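Local atomic coordinates of 3-carboxy-cis,cis-muconate cycloisomerase (Acinetobacter calcoaceticus, PDB entry 1Q5N), a protein that is a largely helical, tetrameric enzyme of the fumarase/aspartase (lyase) superfamily. Residues R172-I184 with V243-D257. Sequence-based numbering, arbitrary orientation.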
loop_
_atom_site.group_PDB
_atom_site.type_symbol
_atom_site.label_atom_id
_atom_site.label_comp_id
_atom_site.label_asym_id
_atom_site.label_seq_id
_atom_site.Cartn_x
_atom_site.Cartn_y
_atom_site.Cartn_z
ATOM N N ARG A 172 -16.756 1.598 24.125
ATOM C CA ARG A 172 -16.625 1.456 22.678
ATOM C C ARG A 172 -15.322 0.640 22.349
ATOM O O ARG A 172 -15.342 -0.278 21.523
ATOM C CB ARG A 172 -16.601 2.848 22.016
ATOM C CG ARG A 172 -17.982 3.477 21.845
ATOM C CD ARG A 172 -17.880 5.010 21.655
ATOM N NE ARG A 172 -16.926 5.380 20.593
ATOM C CZ ARG A 172 -16.366 6.580 20.480
ATOM N NH1 ARG A 172 -16.674 7.530 21.348
ATOM N NH2 ARG A 172 -15.464 6.822 19.524
ATOM N N TRP A 173 -14.223 0.950 23.037
ATOM C CA TRP A 173 -12.975 0.241 22.814
ATOM C C TRP A 173 -13.048 -1.228 23.265
ATOM O O TRP A 173 -12.498 -2.151 22.597
ATOM C CB TRP A 173 -11.809 0.964 23.521
ATOM C CG TRP A 173 -11.650 2.367 23.071
ATOM C CD1 TRP A 173 -12.122 2.912 21.906
ATOM C CD2 TRP A 173 -10.906 3.404 23.721
ATOM N NE1 TRP A 173 -11.709 4.205 21.796
ATOM C CE2 TRP A 173 -10.966 4.535 22.895
ATOM C CE3 TRP A 173 -10.191 3.473 24.925
ATOM C CZ2 TRP A 173 -10.347 5.745 23.221
ATOM C CZ3 TRP A 173 -9.555 4.688 25.260
ATOM C CH2 TRP A 173 -9.640 5.804 24.405
ATOM N N ALA A 174 -13.723 -1.442 24.392
ATOM C CA ALA A 174 -13.880 -2.771 24.951
ATOM C C ALA A 174 -14.623 -3.647 23.957
ATOM O O ALA A 174 -14.192 -4.741 23.621
ATOM C CB ALA A 174 -14.650 -2.710 26.295
ATOM N N SER A 175 -15.756 -3.167 23.489
ATOM C CA SER A 175 -16.546 -3.949 22.550
ATOM C C SER A 175 -15.723 -4.258 21.257
ATOM O O SER A 175 -15.900 -5.315 20.642
ATOM C CB SER A 175 -17.840 -3.166 22.243
ATOM O OG SER A 175 -18.713 -3.877 21.401
ATOM N N ALA A 176 -14.827 -3.347 20.856
ATOM C CA ALA A 176 -14.025 -3.586 19.664
ATOM C C ALA A 176 -13.046 -4.743 20.002
ATOM O O ALA A 176 -12.804 -5.644 19.185
ATOM C CB ALA A 176 -13.257 -2.323 19.268
ATOM N N PHE A 177 -12.482 -4.727 21.203
ATOM C CA PHE A 177 -11.589 -5.813 21.568
ATOM C C PHE A 177 -12.351 -7.167 21.612
ATOM O O PHE A 177 -11.811 -8.210 21.204
ATOM C CB PHE A 177 -10.932 -5.551 22.915
ATOM C CG PHE A 177 -9.851 -4.544 22.858
ATOM C CD1 PHE A 177 -8.809 -4.676 21.918
ATOM C CD2 PHE A 177 -9.795 -3.517 23.781
ATOM C CE1 PHE A 177 -7.690 -3.804 21.911
ATOM C CE2 PHE A 177 -8.671 -2.620 23.793
ATOM C CZ PHE A 177 -7.615 -2.779 22.848
ATOM N N LYS A 178 -13.600 -7.142 22.077
ATOM C CA LYS A 178 -14.357 -8.368 22.129
ATOM C C LYS A 178 -14.577 -8.904 20.714
ATOM O O LYS A 178 -14.457 -10.095 20.494
ATOM C CB LYS A 178 -15.667 -8.142 22.918
ATOM C CG LYS A 178 -16.933 -8.444 22.221
ATOM C CD LYS A 178 -17.390 -9.875 22.345
ATOM C CE LYS A 178 -18.637 -10.004 21.454
ATOM N NZ LYS A 178 -19.113 -11.430 21.308
ATOM N N ARG A 179 -14.865 -8.044 19.739
ATOM C CA ARG A 179 -15.034 -8.553 18.366
ATOM C C ARG A 179 -13.688 -9.146 17.831
ATOM O O ARG A 179 -13.680 -10.077 17.011
ATOM C CB ARG A 179 -15.570 -7.450 17.440
ATOM C CG ARG A 179 -16.983 -7.073 17.719
ATOM C CD ARG A 179 -17.511 -6.135 16.635
ATOM N NE ARG A 179 -16.843 -4.812 16.611
ATOM C CZ ARG A 179 -17.063 -3.822 17.486
ATOM N NH1 ARG A 179 -17.925 -3.975 18.482
ATOM N NH2 ARG A 179 -16.465 -2.650 17.345
ATOM N N ASP A 180 -12.560 -8.630 18.314
ATOM C CA ASP A 180 -11.279 -9.170 17.923
ATOM C C ASP A 180 -11.084 -10.577 18.510
ATOM O O ASP A 180 -10.522 -11.464 17.852
ATOM C CB ASP A 180 -10.137 -8.287 18.403
ATOM C CG ASP A 180 -10.065 -6.972 17.650
ATOM O OD1 ASP A 180 -10.485 -6.933 16.465
ATOM O OD2 ASP A 180 -9.572 -5.981 18.241
ATOM N N LEU A 181 -11.500 -10.751 19.758
ATOM C CA LEU A 181 -11.423 -12.049 20.410
ATOM C C LEU A 181 -12.290 -13.055 19.597
ATOM O O LEU A 181 -11.892 -14.184 19.379
ATOM C CB LEU A 181 -11.939 -11.935 21.840
ATOM C CG LEU A 181 -10.970 -11.964 23.014
ATOM C CD1 LEU A 181 -9.513 -11.887 22.661
ATOM C CD2 LEU A 181 -11.382 -10.837 23.909
ATOM N N ASP A 182 -13.444 -12.625 19.114
ATOM C CA ASP A 182 -14.272 -13.510 18.341
ATOM C C ASP A 182 -13.596 -13.881 17.007
ATOM O O ASP A 182 -13.654 -15.044 16.553
ATOM C CB ASP A 182 -15.627 -12.870 18.039
ATOM C CG ASP A 182 -16.531 -12.702 19.294
ATOM O OD1 ASP A 182 -16.269 -13.316 20.359
ATOM O OD2 ASP A 182 -17.533 -11.944 19.186
ATOM N N ARG A 183 -12.991 -12.886 16.361
ATOM C CA ARG A 183 -12.330 -13.129 15.086
ATOM C C ARG A 183 -11.182 -14.119 15.235
ATOM O O ARG A 183 -11.038 -15.026 14.420
ATOM C CB ARG A 183 -11.781 -11.834 14.516
ATOM C CG ARG A 183 -12.843 -10.947 13.943
ATOM C CD ARG A 183 -12.222 -9.616 13.467
ATOM N NE ARG A 183 -13.300 -8.719 13.079
ATOM C CZ ARG A 183 -13.585 -7.583 13.716
ATOM N NH1 ARG A 183 -12.859 -7.192 14.771
ATOM N NH2 ARG A 183 -14.622 -6.854 13.305
ATOM N N ILE A 184 -10.390 -13.939 16.285
ATOM C CA ILE A 184 -9.266 -14.831 16.537
ATOM C C ILE A 184 -9.776 -16.287 16.738
ATOM O O ILE A 184 -9.261 -17.210 16.114
ATOM C CB ILE A 184 -8.463 -14.383 17.779
ATOM C CG1 ILE A 184 -7.653 -13.137 17.431
ATOM C CG2 ILE A 184 -7.587 -15.539 18.285
ATOM C CD1 ILE A 184 -6.811 -12.590 18.538
ATOM N N VAL A 243 -6.495 -10.184 10.380
ATOM C CA VAL A 243 -7.039 -10.035 11.722
ATOM C C VAL A 243 -6.057 -9.209 12.596
ATOM O O VAL A 243 -6.475 -8.351 13.369
ATOM C CB VAL A 243 -7.333 -11.450 12.281
ATOM C CG1 VAL A 243 -7.636 -11.403 13.797
ATOM C CG2 VAL A 243 -8.552 -12.016 11.541
ATOM N N LEU A 244 -4.752 -9.444 12.437
ATOM C CA LEU A 244 -3.753 -8.690 13.172
ATOM C C LEU A 244 -3.876 -7.233 12.704
ATOM O O LEU A 244 -3.771 -6.322 13.505
ATOM C CB LEU A 244 -2.343 -9.234 12.898
ATOM C CG LEU A 244 -2.206 -10.693 13.393
ATOM C CD1 LEU A 244 -0.822 -11.216 12.923
ATOM C CD2 LEU A 244 -2.415 -10.811 14.951
ATOM N N GLY A 245 -4.110 -7.032 11.409
ATOM C CA GLY A 245 -4.266 -5.697 10.881
ATOM C C GLY A 245 -5.437 -4.949 11.539
ATOM O O GLY A 245 -5.306 -3.762 11.842
ATOM N N ILE A 246 -6.566 -5.621 11.772
ATOM C CA ILE A 246 -7.700 -4.974 12.393
ATOM C C ILE A 246 -7.388 -4.624 13.849
ATOM O O ILE A 246 -7.745 -3.547 14.333
ATOM C CB ILE A 246 -8.944 -5.868 12.336
ATOM C CG1 ILE A 246 -9.473 -5.927 10.893
ATOM C CG2 ILE A 246 -10.018 -5.352 13.292
ATOM C CD1 ILE A 246 -10.481 -7.064 10.722
ATOM N N ILE A 247 -6.678 -5.512 14.538
ATOM C CA ILE A 247 -6.341 -5.240 15.924
ATOM C C ILE A 247 -5.433 -4.019 15.984
ATOM O O ILE A 247 -5.600 -3.159 16.853
ATOM C CB ILE A 247 -5.621 -6.470 16.597
ATOM C CG1 ILE A 247 -6.637 -7.616 16.731
ATOM C CG2 ILE A 247 -4.951 -6.042 17.937
ATOM C CD1 ILE A 247 -5.988 -9.006 16.976
ATOM N N THR A 248 -4.473 -3.932 15.072
ATOM C CA THR A 248 -3.581 -2.785 15.119
ATOM C C THR A 248 -4.371 -1.526 14.811
ATOM O O THR A 248 -4.128 -0.494 15.441
ATOM C CB THR A 248 -2.424 -2.929 14.138
ATOM O OG1 THR A 248 -1.593 -3.982 14.608
ATOM C CG2 THR A 248 -1.589 -1.625 14.043
ATOM N N GLY A 249 -5.322 -1.605 13.871
ATOM C CA GLY A 249 -6.136 -0.430 13.593
ATOM C C GLY A 249 -6.954 -0.000 14.841
ATOM O O GLY A 249 -7.107 1.196 15.081
ATOM N N ASN A 250 -7.485 -0.951 15.630
ATOM C CA ASN A 250 -8.258 -0.580 16.835
ATOM C C ASN A 250 -7.392 0.179 17.856
ATOM O O ASN A 250 -7.850 1.175 18.432
ATOM C CB ASN A 250 -8.849 -1.812 17.586
ATOM C CG ASN A 250 -9.966 -2.506 16.818
ATOM O OD1 ASN A 250 -10.864 -1.853 16.258
ATOM N ND2 ASN A 250 -9.939 -3.833 16.809
ATOM N N VAL A 251 -6.157 -0.264 18.104
ATOM C CA VAL A 251 -5.382 0.448 19.127
ATOM C C VAL A 251 -4.785 1.739 18.547
ATOM O O VAL A 251 -4.460 2.688 19.288
ATOM C CB VAL A 251 -4.298 -0.472 19.812
ATOM C CG1 VAL A 251 -5.014 -1.667 20.487
ATOM C CG2 VAL A 251 -3.262 -0.977 18.804
ATOM N N GLY A 252 -4.661 1.765 17.212
ATOM C CA GLY A 252 -4.184 2.965 16.521
ATOM C C GLY A 252 -5.238 4.051 16.796
ATOM O O GLY A 252 -4.910 5.176 17.134
ATOM N N LYS A 253 -6.518 3.700 16.662
ATOM C CA LYS A 253 -7.584 4.670 16.900
ATOM C C LYS A 253 -7.560 5.169 18.359
ATOM O O LYS A 253 -7.770 6.364 18.615
ATOM C CB LYS A 253 -8.960 4.041 16.539
ATOM C CG LYS A 253 -10.160 5.005 16.706
ATOM C CD LYS A 253 -10.741 5.014 18.144
ATOM C CE LYS A 253 -12.032 5.840 18.221
ATOM N NZ LYS A 253 -11.849 7.287 17.846
ATOM N N MET A 254 -7.288 4.251 19.303
ATOM C CA MET A 254 -7.217 4.606 20.719
ATOM C C MET A 254 -6.015 5.551 20.974
ATOM O O MET A 254 -6.148 6.546 21.676
ATOM C CB MET A 254 -7.094 3.327 21.540
ATOM C CG MET A 254 -8.329 2.417 21.376
ATOM S SD MET A 254 -7.973 0.833 22.120
ATOM C CE MET A 254 -7.743 1.286 23.879
ATOM N N ALA A 255 -4.864 5.252 20.369
ATOM C CA ALA A 255 -3.667 6.075 20.559
ATOM C C ALA A 255 -3.893 7.482 19.958
ATOM O O ALA A 255 -3.385 8.489 20.490
ATOM C CB ALA A 255 -2.408 5.406 19.878
ATOM N N ARG A 256 -4.603 7.554 18.829
ATOM C CA ARG A 256 -4.887 8.886 18.271
ATOM C C ARG A 256 -5.693 9.664 19.332
ATOM O O ARG A 256 -5.376 10.804 19.626
ATOM C CB ARG A 256 -5.696 8.779 16.964
ATOM C CG ARG A 256 -6.320 10.101 16.392
ATOM C CD ARG A 256 -5.307 11.226 16.114
ATOM N NE ARG A 256 -4.122 10.806 15.376
ATOM C CZ ARG A 256 -4.097 10.474 14.083
ATOM N NH1 ARG A 256 -5.225 10.499 13.342
ATOM N NH2 ARG A 256 -2.934 10.182 13.511
ATOM N N ASP A 257 -6.715 9.033 19.902
ATOM C CA ASP A 257 -7.556 9.685 20.904
ATOM C C ASP A 257 -6.836 10.106 22.213
ATOM O O ASP A 257 -6.945 11.276 22.627
ATOM C CB ASP A 257 -8.789 8.812 21.266
ATOM C CG ASP A 257 -9.793 8.737 20.142
ATOM O OD1 ASP A 257 -9.677 9.501 19.145
ATOM O OD2 ASP A 257 -10.718 7.924 20.227
HETATM O O HOH W 1 -12.596 -4.790 16.534
#
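With CG anti to its carbonyl carbon (chi1 -58°), W173 lays one indole face over M254, whose chain runs straight through chi2 and then folds at chi3 (63°). That fold turns the methyl toward the rim of the benzene half of the indole, M254 CE lying 3.4 Å from W173 CE3, while M254 CG sits over the pyrrole half in a CH-pi contact. The sulfur makes Met-aromatic contacts with both rings: over the W173 face, and obliquely at F177, with SD 3.7 Å from F177 CZ. V251 CG1 meets the edge of the F177 ring. At the far rim of the indole, D257 OD2 lies in the ring plane, 3.7 Å from W173 CZ2, and is salt-bridged to K253 NZ, which meets it on the syn side, somewhat out of the carboxylate plane. W173 NE1 is buried without a polar partner in the model.

Segments 172-184 of helix 166-191 and 243-257 of helix 235-261 run antiparallel at 170°, their axes coming within 10.4 Å, in the long helical bundle of the fumarase/aspartase fold. Midway the packing turns polar. N250 ND2 gives D180 OD2 a short but weak, bent hydrogen bond of 2.6 Å, and donates to a water that also bonds A176 O and R183 NH1. R183 NH1 forms a salt bridge with D180 OD1, its hydrogen bond weak and bent, in the plane of its guanidinium, while I246 covers one face of that group. The stronger partner of R183 is D235 of the second subunit, and R172 pairs with E318 of that subunit. Beyond this, I184 CD1 touches I247 CD1 at 4.0 Å, and I184 CG1 rests against V243 CG1.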